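Local atomic coordinates of seryl-tRNA synthetase, cytoplasmic (Candida albicans, PDB entry 3QO8), a protein that catalyses the two-step attachment of serine to tRNA(Ser), activating serine with ATP to seryl-adenylate and then transferring it to the acceptor end of the tRNA. Residues Asn5-Glu10 against Asp33-Glu38; Ile111-Val116 against Lys311-Phe316; Gly184-Gln189 against Tyr434-Pro439; Tyr242-Ala245 against Gln249-Ser252. All blocks are in the same frame, centred on the assembly; numbering follows the deposited sequence.

Contact 1 of 4, residues Asn5-Glu10 against Asp33-Glu38; sequences NAFLVE and DEIIAE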
loop_
_atom_site.group_PDB
_atom_site.type_symbol
_atom_site.label_atom_id
_atom_site.label_comp_id
_atom_site.label_asym_id
_atom_site.label_seq_id
_atom_site.Cartn_x
_atom_site.Cartn_y
_atom_site.Cartn_z
ATOM N N ASN A 5 -29.206 20.696 15.368
ATOM C CA ASN A 5 -30.220 21.737 15.250
ATOM C C ASN A 5 -31.009 21.671 13.945
ATOM O O ASN A 5 -32.122 22.197 13.855
ATOM C CB ASN A 5 -29.605 23.124 15.472
ATOM C CG ASN A 5 -29.299 23.393 16.930
ATOM O OD1 ASN A 5 -29.661 22.607 17.801
ATOM N ND2 ASN A 5 -28.630 24.507 17.206
ATOM N N ALA A 6 -30.446 21.006 12.938
ATOM C CA ALA A 6 -31.151 20.836 11.669
ATOM C C ALA A 6 -32.464 20.076 11.844
ATOM O O ALA A 6 -33.394 20.246 11.059
ATOM C CB ALA A 6 -30.261 20.134 10.646
ATOM N N PHE A 7 -32.534 19.229 12.863
ATOM C CA PHE A 7 -33.724 18.407 13.107
ATOM C C PHE A 7 -34.765 19.137 13.957
ATOM O O PHE A 7 -35.866 18.641 14.158
ATOM C CB PHE A 7 -33.336 17.101 13.819
ATOM C CG PHE A 7 -32.414 16.221 13.017
ATOM C CD1 PHE A 7 -32.910 15.133 12.312
ATOM C CD2 PHE A 7 -31.053 16.486 12.967
ATOM C CE1 PHE A 7 -32.071 14.325 11.564
ATOM C CE2 PHE A 7 -30.203 15.686 12.223
ATOM C CZ PHE A 7 -30.715 14.600 11.517
ATOM N N LEU A 8 -34.406 20.309 14.468
ATOM C CA LEU A 8 -35.202 20.963 15.508
ATOM C C LEU A 8 -35.831 22.262 15.023
ATOM O O LEU A 8 -35.147 23.278 14.868
ATOM C CB LEU A 8 -34.330 21.220 16.735
ATOM C CG LEU A 8 -33.639 19.942 17.224
ATOM C CD1 LEU A 8 -32.626 20.239 18.323
ATOM C CD2 LEU A 8 -34.695 18.933 17.682
ATOM N N VAL A 9 -37.135 22.212 14.776
ATOM C CA VAL A 9 -37.883 23.372 14.315
ATOM C C VAL A 9 -37.676 24.557 15.252
ATOM O O VAL A 9 -37.548 25.699 14.813
ATOM C CB VAL A 9 -39.395 23.060 14.222
ATOM C CG1 VAL A 9 -40.208 24.289 14.517
ATOM C CG2 VAL A 9 -39.733 22.517 12.851
ATOM N N GLU A 10 -37.638 24.272 16.548
ATOM C CA GLU A 10 -37.554 25.323 17.554
ATOM C C GLU A 10 -36.174 25.970 17.553
ATOM O O GLU A 10 -35.979 27.044 18.124
ATOM C CB GLU A 10 -37.882 24.759 18.939
ATOM C CG GLU A 10 -36.877 23.715 19.438
ATOM C CD GLU A 10 -37.238 22.282 19.046
ATOM O OE1 GLU A 10 -37.768 22.063 17.928
ATOM O OE2 GLU A 10 -36.988 21.373 19.870
ATOM N N ASP A 33 -38.049 11.442 12.888
ATOM C CA ASP A 33 -38.926 11.542 14.048
ATOM C C ASP A 33 -38.270 10.970 15.308
ATOM O O ASP A 33 -38.383 11.550 16.389
ATOM C CB ASP A 33 -40.255 10.843 13.782
ATOM C CG ASP A 33 -41.155 11.638 12.848
ATOM O OD1 ASP A 33 -41.261 12.874 13.025
ATOM O OD2 ASP A 33 -41.754 11.023 11.938
ATOM N N GLU A 34 -37.578 9.844 15.165
ATOM C CA GLU A 34 -36.892 9.217 16.296
ATOM C C GLU A 34 -35.829 10.129 16.871
ATOM O O GLU A 34 -35.670 10.240 18.091
ATOM C CB GLU A 34 -36.257 7.893 15.872
ATOM C CG GLU A 34 -37.267 6.917 15.289
ATOM C CD GLU A 34 -36.644 5.605 14.866
ATOM O OE1 GLU A 34 -35.411 5.459 14.999
ATOM O OE2 GLU A 34 -37.392 4.720 14.398
ATOM N N ILE A 35 -35.083 10.768 15.982
ATOM C CA ILE A 35 -34.027 11.673 16.398
ATOM C C ILE A 35 -34.629 12.824 17.200
ATOM O O ILE A 35 -34.122 13.188 18.259
ATOM C CB ILE A 35 -33.231 12.169 15.182
ATOM C CG1 ILE A 35 -32.286 11.063 14.716
ATOM C CG2 ILE A 35 -32.461 13.440 15.511
ATOM C CD1 ILE A 35 -31.812 11.214 13.305
ATOM N N ILE A 36 -35.751 13.358 16.723
ATOM C CA ILE A 36 -36.420 14.446 17.422
ATOM C C ILE A 36 -36.912 14.017 18.806
ATOM O O ILE A 36 -36.773 14.762 19.778
ATOM C CB ILE A 36 -37.593 15.011 16.595
ATOM C CG1 ILE A 36 -37.074 15.589 15.275
ATOM C CG2 ILE A 36 -38.349 16.063 17.393
ATOM C CD1 ILE A 36 -38.201 16.012 14.291
ATOM N N ALA A 37 -37.475 12.816 18.901
ATOM C CA ALA A 37 -37.984 12.333 20.180
ATOM C C ALA A 37 -36.847 12.199 21.190
ATOM O O ALA A 37 -36.904 12.748 22.298
ATOM C CB ALA A 37 -38.710 11.002 20.003
ATOM N N GLU A 38 -35.800 11.481 20.798
ATOM C CA GLU A 38 -34.665 11.270 21.685
ATOM C C GLU A 38 -34.032 12.592 22.111
ATOM O O GLU A 38 -33.585 12.737 23.244
ATOM C CB GLU A 38 -33.647 10.334 21.037
ATOM C CG GLU A 38 -34.278 9.025 20.581
ATOM C CD GLU A 38 -33.282 7.890 20.455
ATOM O OE1 GLU A 38 -32.066 8.134 20.616
ATOM O OE2 GLU A 38 -33.721 6.747 20.201
#

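Contact 2 of 4, residues Ile111-Val116 against Lys311-Phe316; sequences IVHESV and KSWEEF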
loop_
_atom_site.group_PDB
_atom_site.type_symbol
_atom_site.label_atom_id
_atom_site.label_comp_id
_atom_site.label_asym_id
_atom_site.label_seq_id
_atom_site.Cartn_x
_atom_site.Cartn_y
_atom_site.Cartn_z
ATOM N N ILE A 111 -28.162 16.319 3.217
ATOM C CA ILE A 111 -29.331 16.813 2.482
ATOM C C ILE A 111 -29.064 16.827 0.989
ATOM O O ILE A 111 -28.171 17.532 0.515
ATOM C CB ILE A 111 -29.716 18.243 2.893
ATOM C CG1 ILE A 111 -29.947 18.325 4.402
ATOM C CG2 ILE A 111 -30.953 18.713 2.108
ATOM C CD1 ILE A 111 -30.774 17.205 4.924
ATOM N N VAL A 112 -29.838 16.049 0.246
ATOM C CA VAL A 112 -29.703 16.027 -1.201
ATOM C C VAL A 112 -30.066 17.372 -1.820
ATOM O O VAL A 112 -31.146 17.913 -1.588
ATOM C CB VAL A 112 -30.566 14.931 -1.840
ATOM C CG1 VAL A 112 -30.398 14.973 -3.344
ATOM C CG2 VAL A 112 -30.167 13.573 -1.282
ATOM N N HIS A 113 -29.144 17.897 -2.613
ATOM C CA HIS A 113 -29.322 19.186 -3.248
ATOM C C HIS A 113 -30.546 19.157 -4.163
ATOM O O HIS A 113 -30.794 18.175 -4.869
ATOM C CB HIS A 113 -28.063 19.555 -4.025
ATOM C CG HIS A 113 -28.042 20.971 -4.503
ATOM N ND1 HIS A 113 -28.291 21.315 -5.814
ATOM C CD2 HIS A 113 -27.813 22.132 -3.846
ATOM C CE1 HIS A 113 -28.204 22.626 -5.947
ATOM N NE2 HIS A 113 -27.913 23.145 -4.770
ATOM N N GLU A 114 -31.322 20.233 -4.125
ATOM C CA GLU A 114 -32.568 20.317 -4.891
ATOM C C GLU A 114 -32.424 20.069 -6.385
ATOM O O GLU A 114 -33.395 19.724 -7.057
ATOM C CB GLU A 114 -33.235 21.674 -4.662
ATOM C CG GLU A 114 -33.856 21.817 -3.285
ATOM C CD GLU A 114 -35.037 20.885 -3.083
ATOM O OE1 GLU A 114 -35.471 20.249 -4.071
ATOM O OE2 GLU A 114 -35.537 20.789 -1.938
ATOM N N SER A 115 -31.224 20.246 -6.914
ATOM C CA SER A 115 -31.021 20.074 -8.345
ATOM C C SER A 115 -30.830 18.610 -8.746
ATOM O O SER A 115 -30.810 18.303 -9.927
ATOM C CB SER A 115 -29.827 20.893 -8.823
ATOM O OG SER A 115 -28.613 20.293 -8.404
ATOM N N VAL A 116 -30.679 17.719 -7.769
ATOM C CA VAL A 116 -30.449 16.301 -8.049
ATOM C C VAL A 116 -31.744 15.573 -8.426
ATOM O O VAL A 116 -32.766 15.743 -7.767
ATOM C CB VAL A 116 -29.779 15.586 -6.843
ATOM C CG1 VAL A 116 -29.656 14.082 -7.091
ATOM C CG2 VAL A 116 -28.388 16.190 -6.555
ATOM N N LYS A 311 -19.122 29.176 -1.131
ATOM C CA LYS A 311 -18.380 29.068 -2.386
ATOM C C LYS A 311 -18.272 27.651 -2.938
ATOM O O LYS A 311 -17.658 27.436 -3.986
ATOM C CB LYS A 311 -16.992 29.713 -2.238
ATOM C CG LYS A 311 -17.071 31.226 -2.010
ATOM C CD LYS A 311 -15.742 31.841 -1.582
ATOM C CE LYS A 311 -14.776 31.983 -2.748
ATOM N NZ LYS A 311 -13.522 32.700 -2.355
ATOM N N SER A 312 -18.879 26.685 -2.254
ATOM C CA SER A 312 -18.648 25.293 -2.623
ATOM C C SER A 312 -19.282 24.935 -3.955
ATOM O O SER A 312 -18.738 24.132 -4.713
ATOM C CB SER A 312 -19.142 24.341 -1.538
ATOM O OG SER A 312 -20.533 24.486 -1.350
ATOM N N TRP A 313 -20.447 25.505 -4.246
ATOM C CA TRP A 313 -21.119 25.135 -5.481
ATOM C C TRP A 313 -20.358 25.608 -6.723
ATOM O O TRP A 313 -20.261 24.887 -7.715
ATOM C CB TRP A 313 -22.594 25.560 -5.462
ATOM C CG TRP A 313 -23.301 24.891 -4.317
ATOM C CD1 TRP A 313 -23.713 25.474 -3.152
ATOM C CD2 TRP A 313 -23.614 23.494 -4.199
ATOM N NE1 TRP A 313 -24.282 24.531 -2.327
ATOM C CE2 TRP A 313 -24.235 23.309 -2.946
ATOM C CE3 TRP A 313 -23.430 22.384 -5.030
ATOM C CZ2 TRP A 313 -24.686 22.062 -2.510
ATOM C CZ3 TRP A 313 -23.871 21.143 -4.591
ATOM C CH2 TRP A 313 -24.496 20.994 -3.347
ATOM N N GLU A 314 -19.789 26.801 -6.653
ATOM C CA GLU A 314 -18.897 27.279 -7.704
ATOM C C GLU A 314 -17.637 26.404 -7.785
ATOM O O GLU A 314 -17.150 26.094 -8.869
ATOM C CB GLU A 314 -18.520 28.738 -7.437
ATOM C CG GLU A 314 -17.586 29.356 -8.459
ATOM C CD GLU A 314 -17.201 30.788 -8.107
ATOM O OE1 GLU A 314 -16.734 31.027 -6.967
ATOM O OE2 GLU A 314 -17.371 31.676 -8.971
ATOM N N GLU A 315 -17.113 25.992 -6.635
ATOM C CA GLU A 315 -15.928 25.136 -6.635
ATOM C C GLU A 315 -16.215 23.779 -7.272
ATOM O O GLU A 315 -15.371 23.238 -7.991
ATOM C CB GLU A 315 -15.402 24.920 -5.221
ATOM C CG GLU A 315 -14.056 24.177 -5.196
ATOM C CD GLU A 315 -12.920 24.988 -5.803
ATOM O OE1 GLU A 315 -12.989 26.236 -5.763
ATOM O OE2 GLU A 315 -11.951 24.376 -6.311
ATOM N N PHE A 316 -17.397 23.225 -6.987
ATOM C CA PHE A 316 -17.818 21.944 -7.573
ATOM C C PHE A 316 -17.725 22.011 -9.101
ATOM O O PHE A 316 -17.213 21.091 -9.746
ATOM C CB PHE A 316 -19.258 21.619 -7.127
ATOM C CG PHE A 316 -19.845 20.371 -7.753
ATOM C CD1 PHE A 316 -19.731 19.145 -7.128
ATOM C CD2 PHE A 316 -20.556 20.443 -8.949
ATOM C CE1 PHE A 316 -20.291 17.994 -7.689
ATOM C CE2 PHE A 316 -21.114 19.290 -9.527
ATOM C CZ PHE A 316 -20.988 18.071 -8.893
#

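Contact 3 of 4, residues Gly184-Gln189 against Tyr434-Pro439; sequences GVFLNQ and YIPGEP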
loop_
_atom_site.group_PDB
_atom_site.type_symbol
_atom_site.label_atom_id
_atom_site.label_comp_id
_atom_site.label_asym_id
_atom_site.label_seq_id
_atom_site.Cartn_x
_atom_site.Cartn_y
_atom_site.Cartn_z
ATOM N N GLY A 184 3.618 -0.829 -19.093
ATOM C CA GLY A 184 2.542 -0.799 -18.125
ATOM C C GLY A 184 2.950 0.044 -16.930
ATOM O O GLY A 184 2.171 0.869 -16.457
ATOM N N VAL A 185 4.176 -0.161 -16.448
ATOM C CA VAL A 185 4.704 0.625 -15.333
ATOM C C VAL A 185 4.882 2.072 -15.767
ATOM O O VAL A 185 4.474 2.979 -15.056
ATOM C CB VAL A 185 6.064 0.089 -14.825
ATOM C CG1 VAL A 185 6.579 0.959 -13.640
ATOM C CG2 VAL A 185 5.965 -1.399 -14.411
ATOM N N PHE A 186 5.485 2.285 -16.939
ATOM C CA PHE A 186 5.777 3.646 -17.407
ATOM C C PHE A 186 4.503 4.476 -17.635
ATOM O O PHE A 186 4.460 5.673 -17.335
ATOM C CB PHE A 186 6.617 3.621 -18.685
ATOM C CG PHE A 186 8.061 3.220 -18.468
ATOM C CD1 PHE A 186 8.743 3.607 -17.331
ATOM C CD2 PHE A 186 8.732 2.461 -19.420
ATOM C CE1 PHE A 186 10.080 3.256 -17.139
ATOM C CE2 PHE A 186 10.075 2.099 -19.235
ATOM C CZ PHE A 186 10.739 2.493 -18.096
ATOM N N LEU A 187 3.460 3.842 -18.157
ATOM C CA LEU A 187 2.203 4.556 -18.374
ATOM C C LEU A 187 1.545 4.928 -17.050
ATOM O O LEU A 187 0.971 6.001 -16.920
ATOM C CB LEU A 187 1.227 3.715 -19.204
ATOM C CG LEU A 187 1.474 3.739 -20.714
ATOM C CD1 LEU A 187 0.772 2.579 -21.401
ATOM C CD2 LEU A 187 1.052 5.081 -21.301
ATOM N N ASN A 188 1.582 4.013 -16.090
ATOM C CA ASN A 188 1.021 4.300 -14.779
ATOM C C ASN A 188 1.730 5.490 -14.124
ATOM O O ASN A 188 1.084 6.422 -13.654
ATOM C CB ASN A 188 1.077 3.064 -13.886
ATOM C CG ASN A 188 0.058 3.118 -12.769
ATOM O OD1 ASN A 188 -1.153 3.200 -13.013
ATOM N ND2 ASN A 188 0.531 3.031 -11.544
ATOM N N GLN A 189 3.063 5.468 -14.133
ATOM C CA GLN A 189 3.847 6.585 -13.608
ATOM C C GLN A 189 3.592 7.876 -14.384
ATOM O O GLN A 189 3.517 8.958 -13.796
ATOM C CB GLN A 189 5.342 6.236 -13.604
ATOM C CG GLN A 189 5.721 5.230 -12.510
ATOM C CD GLN A 189 5.439 5.762 -11.121
ATOM O OE1 GLN A 189 4.736 5.139 -10.326
ATOM N NE2 GLN A 189 5.993 6.920 -10.817
ATOM N N TYR A 434 6.789 12.016 -20.100
ATOM C CA TYR A 434 6.912 11.356 -18.795
ATOM C C TYR A 434 7.451 9.932 -18.913
ATOM O O TYR A 434 7.619 9.239 -17.915
ATOM C CB TYR A 434 5.568 11.353 -18.043
ATOM C CG TYR A 434 5.061 12.735 -17.710
ATOM C CD1 TYR A 434 5.491 13.390 -16.557
ATOM C CD2 TYR A 434 4.183 13.397 -18.550
ATOM C CE1 TYR A 434 5.044 14.667 -16.246
ATOM C CE2 TYR A 434 3.726 14.679 -18.249
ATOM C CZ TYR A 434 4.162 15.301 -17.094
ATOM O OH TYR A 434 3.717 16.558 -16.782
ATOM N N ILE A 435 7.726 9.511 -20.140
ATOM C CA ILE A 435 8.149 8.145 -20.412
ATOM C C ILE A 435 9.550 8.161 -21.023
ATOM O O ILE A 435 9.814 8.920 -21.958
ATOM C CB ILE A 435 7.162 7.461 -21.375
ATOM C CG1 ILE A 435 5.770 7.370 -20.721
ATOM C CG2 ILE A 435 7.681 6.082 -21.812
ATOM C CD1 ILE A 435 4.664 6.899 -21.709
ATOM N N PRO A 436 10.455 7.334 -20.489
ATOM C CA PRO A 436 11.823 7.282 -21.024
ATOM C C PRO A 436 11.814 7.007 -22.529
ATOM O O PRO A 436 11.151 6.082 -22.987
ATOM C CB PRO A 436 12.448 6.102 -20.274
ATOM C CG PRO A 436 11.668 6.021 -18.987
ATOM C CD PRO A 436 10.254 6.390 -19.375
ATOM N N GLY A 437 12.547 7.812 -23.285
ATOM C CA GLY A 437 12.579 7.674 -24.725
ATOM C C GLY A 437 11.486 8.468 -25.413
ATOM O O GLY A 437 11.478 8.588 -26.637
ATOM N N GLU A 438 10.567 9.018 -24.626
ATOM C CA GLU A 438 9.413 9.727 -25.171
ATOM C C GLU A 438 8.882 9.032 -26.430
ATOM O O GLU A 438 8.779 9.641 -27.490
ATOM C CB GLU A 438 9.773 11.183 -25.476
ATOM C CG GLU A 438 10.392 11.912 -24.288
ATOM C CD GLU A 438 10.624 13.391 -24.547
ATOM O OE1 GLU A 438 10.279 13.869 -25.647
ATOM O OE2 GLU A 438 11.149 14.073 -23.644
ATOM N N PRO A 439 8.532 7.744 -26.314
ATOM C CA PRO A 439 8.015 7.038 -27.491
ATOM C C PRO A 439 6.691 7.639 -27.965
ATOM O O PRO A 439 5.901 8.101 -27.150
ATOM C CB PRO A 439 7.793 5.613 -26.973
ATOM C CG PRO A 439 7.590 5.771 -25.490
ATOM C CD PRO A 439 8.510 6.909 -25.100
HETATM O O HOH W 1 6.884 6.808 -16.989
#

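Contact 4 of 4, residues Tyr242-Ala245 against Gln249-Ser252; sequences YLIA and QPIS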
loop_
_atom_site.group_PDB
_atom_site.type_symbol
_atom_site.label_atom_id
_atom_site.label_comp_id
_atom_site.label_asym_id
_atom_site.label_seq_id
_atom_site.Cartn_x
_atom_site.Cartn_y
_atom_site.Cartn_z
ATOM N N TYR A 242 -6.786 0.539 9.321
ATOM C CA TYR A 242 -7.410 0.235 8.041
ATOM C C TYR A 242 -6.537 0.728 6.896
ATOM O O TYR A 242 -5.880 1.758 7.013
ATOM C CB TYR A 242 -8.785 0.892 7.963
ATOM C CG TYR A 242 -9.802 0.235 8.863
ATOM C CD1 TYR A 242 -10.602 -0.796 8.397
ATOM C CD2 TYR A 242 -9.941 0.624 10.188
ATOM C CE1 TYR A 242 -11.526 -1.411 9.218
ATOM C CE2 TYR A 242 -10.860 0.013 11.018
ATOM C CZ TYR A 242 -11.651 -1.003 10.530
ATOM O OH TYR A 242 -12.571 -1.610 11.357
ATOM N N LEU A 243 -6.535 -0.007 5.791
ATOM C CA LEU A 243 -6.019 0.520 4.535
ATOM C C LEU A 243 -7.059 1.448 3.910
ATOM O O LEU A 243 -8.264 1.171 3.968
ATOM C CB LEU A 243 -5.696 -0.626 3.578
ATOM C CG LEU A 243 -4.440 -1.422 3.956
ATOM C CD1 LEU A 243 -4.285 -2.600 2.999
ATOM C CD2 LEU A 243 -3.213 -0.521 3.900
ATOM N N ILE A 244 -6.608 2.544 3.311
ATOM C CA ILE A 244 -7.531 3.517 2.733
ATOM C C ILE A 244 -8.081 3.051 1.390
ATOM O O ILE A 244 -7.395 2.348 0.655
ATOM C CB ILE A 244 -6.868 4.910 2.576
ATOM C CG1 ILE A 244 -5.785 4.893 1.484
ATOM C CG2 ILE A 244 -6.314 5.397 3.956
ATOM C CD1 ILE A 244 -5.129 6.267 1.213
ATOM N N ALA A 245 -9.329 3.437 1.092
ATOM C CA ALA A 245 -9.963 3.164 -0.193
ATOM C C ALA A 245 -9.687 4.288 -1.181
ATOM O O ALA A 245 -9.854 4.123 -2.390
ATOM C CB ALA A 245 -11.500 2.982 -0.002
ATOM N N GLN A 249 -9.969 9.932 2.119
ATOM C CA GLN A 249 -10.127 9.605 3.529
ATOM C C GLN A 249 -9.084 10.286 4.431
ATOM O O GLN A 249 -9.450 11.075 5.306
ATOM C CB GLN A 249 -10.209 8.091 3.720
ATOM C CG GLN A 249 -11.579 7.556 3.292
ATOM C CD GLN A 249 -11.570 6.084 2.887
ATOM O OE1 GLN A 249 -10.517 5.470 2.717
ATOM N NE2 GLN A 249 -12.758 5.517 2.728
ATOM N N PRO A 250 -7.783 10.013 4.210
ATOM C CA PRO A 250 -6.814 10.675 5.101
ATOM C C PRO A 250 -6.704 12.189 4.854
ATOM O O PRO A 250 -6.497 12.955 5.789
ATOM C CB PRO A 250 -5.478 9.958 4.793
ATOM C CG PRO A 250 -5.642 9.376 3.396
ATOM C CD PRO A 250 -7.153 9.047 3.290
ATOM N N ILE A 251 -6.864 12.622 3.612
ATOM C CA ILE A 251 -6.744 14.041 3.319
ATOM C C ILE A 251 -7.920 14.824 3.916
ATOM O O ILE A 251 -7.765 15.966 4.338
ATOM C CB ILE A 251 -6.581 14.290 1.795
ATOM C CG1 ILE A 251 -5.269 13.652 1.312
ATOM C CG2 ILE A 251 -6.644 15.800 1.490
ATOM C CD1 ILE A 251 -4.978 13.769 -0.205
ATOM N N SER A 252 -9.101 14.212 3.974
ATOM C CA SER A 252 -10.232 14.890 4.602
ATOM C C SER A 252 -9.934 15.124 6.088
ATOM O O SER A 252 -10.381 16.108 6.672
ATOM C CB SER A 252 -11.544 14.105 4.427
ATOM O OG SER A 252 -11.572 12.948 5.252
#

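Contact 1 of 4, residues Asn5-Glu10 against Asp33-Glu38
Ile35 presses its CG2 methyl onto one face of the Phe7 ring, at the place where the N-terminal 3-10 turn of seryl-tRNA synthetase packs on helix 30-65, one arm of the long helical hairpin of the tRNA-binding extension. The methyl stands 3.9 Å from the centroid of the Phe7 ring and 22° off its normal, a CH-pi contact displaced toward the rim on the CG and CD1 side. The other branch of the isoleucine reaches further along the ring, with Ile35 CD1 3.6 Å from Phe7 CE1, so the forked side chain spans the ring from its root to its far half. Phe7 CG lies anti to the carbonyl carbon (chi1 -62°), which swings the ring off the turn and onto the helix. Ile36, next along the helix, stays beside the backbone of the turn and meets the CB of Phe7 more loosely than Ile35 meets the ring. No hydrogen bond joins the two segments; within the turn, Leu8 N donates to Asn5 O. Around the same ring, Val108 and Ile18 also pack on Phe7, while Ile35 lies against Lys104 and Ile105 of helix 74-107, the other arm of the hairpin. Lys104 also forms a salt bridge with Glu34. On the Ile36 side, CG1 and CD1 both sit 3.5 Å from the carbonyl oxygen Phe7 O.

Contact 2 of 4, residues Ile111-Val116 against Lys311-Phe316
The hydroxyl of Ser115 is held by two groups: His113 ND1, 2.8 Å from Ser115 OG, and the ammonium of Lys350. Because this oxygen lies at the edge of the imidazole and in its plane, it limits rotation of the ring that meets Trp313. The type I turn from His113 to Val116, closed by Val116 N to His113 O, brings the serine back alongside the histidine. His113 reaches across to the indole because its chi1 of -169° turns CG away from the backbone N; His113 CD2 then stands over one face of the indole, 3.4 Å from Trp313 CZ2 and 3.5 Å from Trp313 CH2. The ring planes meet obliquely at 37°, and the centroids of the His113 ring and the six-membered ring of Trp313 are 4.2 Å apart. This aromatic pair ties the linker that follows helix 74-107 of the tRNA-binding extension to the first turn of helix 312-329 in the class II catalytic core. A backbone hydrogen bond of His113 with Ala349 anchors the linker to the same domain. On the indole face opposite His113 CD2 lies Ser312 OG, 3.8 Å above the plane, itself hydrogen-bonded to His399 and Asn372.

Contact 3 of 4, residues Gly184-Gln189 against Tyr434-Pro439
Phe186 carries its CG anti to the carbonyl carbon (chi1 -73°), which projects the ring off helix 183-200 toward Pro436; Ile435, with CG1 likewise beside its backbone N (chi1 -63°), directs its longer branch along the helix surface to Leu187. The proline lies over one face of the Phe186 ring. Its CD is centred on that face, 3.8 Å from the ring centroid and 12° off the normal, a CH-pi contact, while Pro436 CG comes within 3.7 Å of Phe186 CE1. Ile435 packs beside this pair against the base of the Phe186 side chain: its CG2 approaches Phe186 CB at 4.1 Å, and its CD1 meets Leu187 CD2 at the same separation. A single water spans the two backbones, donating to Phe186 O and to Tyr434 O, each at 2.7 Å. Ile435 and Pro436 begin a type II turn that ends at Glu438, closed by Glu438 N to Ile435 O; the third position is Gly437, whose positive phi fits such a turn. The contact fastens the C-terminal loop before strand 441-443 to a helix at the dimer interface, where Phe186 also packs on Pro206 of the second subunit. With no direct hydrogen bond between the segments, the loop is held by apolar and CH-pi contacts, and the water donates to two carbonyl oxygens that could not bond to each other.

Contact 4 of 4, residues Tyr242-Ala245 against Gln249-Ser252
One direct hydrogen bond crosses from the loop just after strand 239-243 to helix 248-252: Ala245 N donates to Gln249 OE1 at 2.9 Å, with an N-H...O angle of 157°. The donor is tilted 21° from the amide's carbonyl plane. Extended beyond CG, the glutamine reaches back over the intervening residues, and its amide settles beside the methyl of the alanine, with Gln249 OE1 3.8 Å and Gln249 NE2 3.9 Å from Ala245 CB. Within the helix, Ser252 OG donates to Gln249 O at 2.8 Å and is also bonded to Thr221.

Apolar contact falls to Ile244 and Pro250, whose side chains cross at about a right angle. The isoleucine holds CG1 between its backbone N and carbonyl carbon (chi1 69°), and both its branches meet the proline: Ile244 CG2 lies 3.8 Å from Pro250 CD, and Ile244 CD1 equally far from Pro250 CG. Met213 backs this pair, and Phe179 of the second subunit packs on Pro250.

The connection contains Thr246, Ser247 and Glu248, assigned to serine binding by similarity, and Ala245 O accepts a bond from Arg279, likewise assigned to ATP. With the Ala245 side chain about 6 Å from the bound seryl-sulfamoyl-adenosine, this strand-loop-helix connection borders the class II active site.

Contact 1 closes before contact 2 opens; their centres are 24 Å apart, one inside the N-terminal tRNA-binding extension, the other joining the linker after its hairpin to the catalytic core. Contact 3 lies 56 Å from contact 1, centre to centre and on the opposite side of the chain's centre. Its segments alternate in sequence with those of contact 2, so the two long-range closures overlap along the chain. Contact 4, a local closure beside the serine site, is nested within both and sits 24 Å from contact 2 and 28 Å from contact 3, between centres. Contacts 3 and 4 both touch the second subunit, so both contribute to or border the interface of the homodimer.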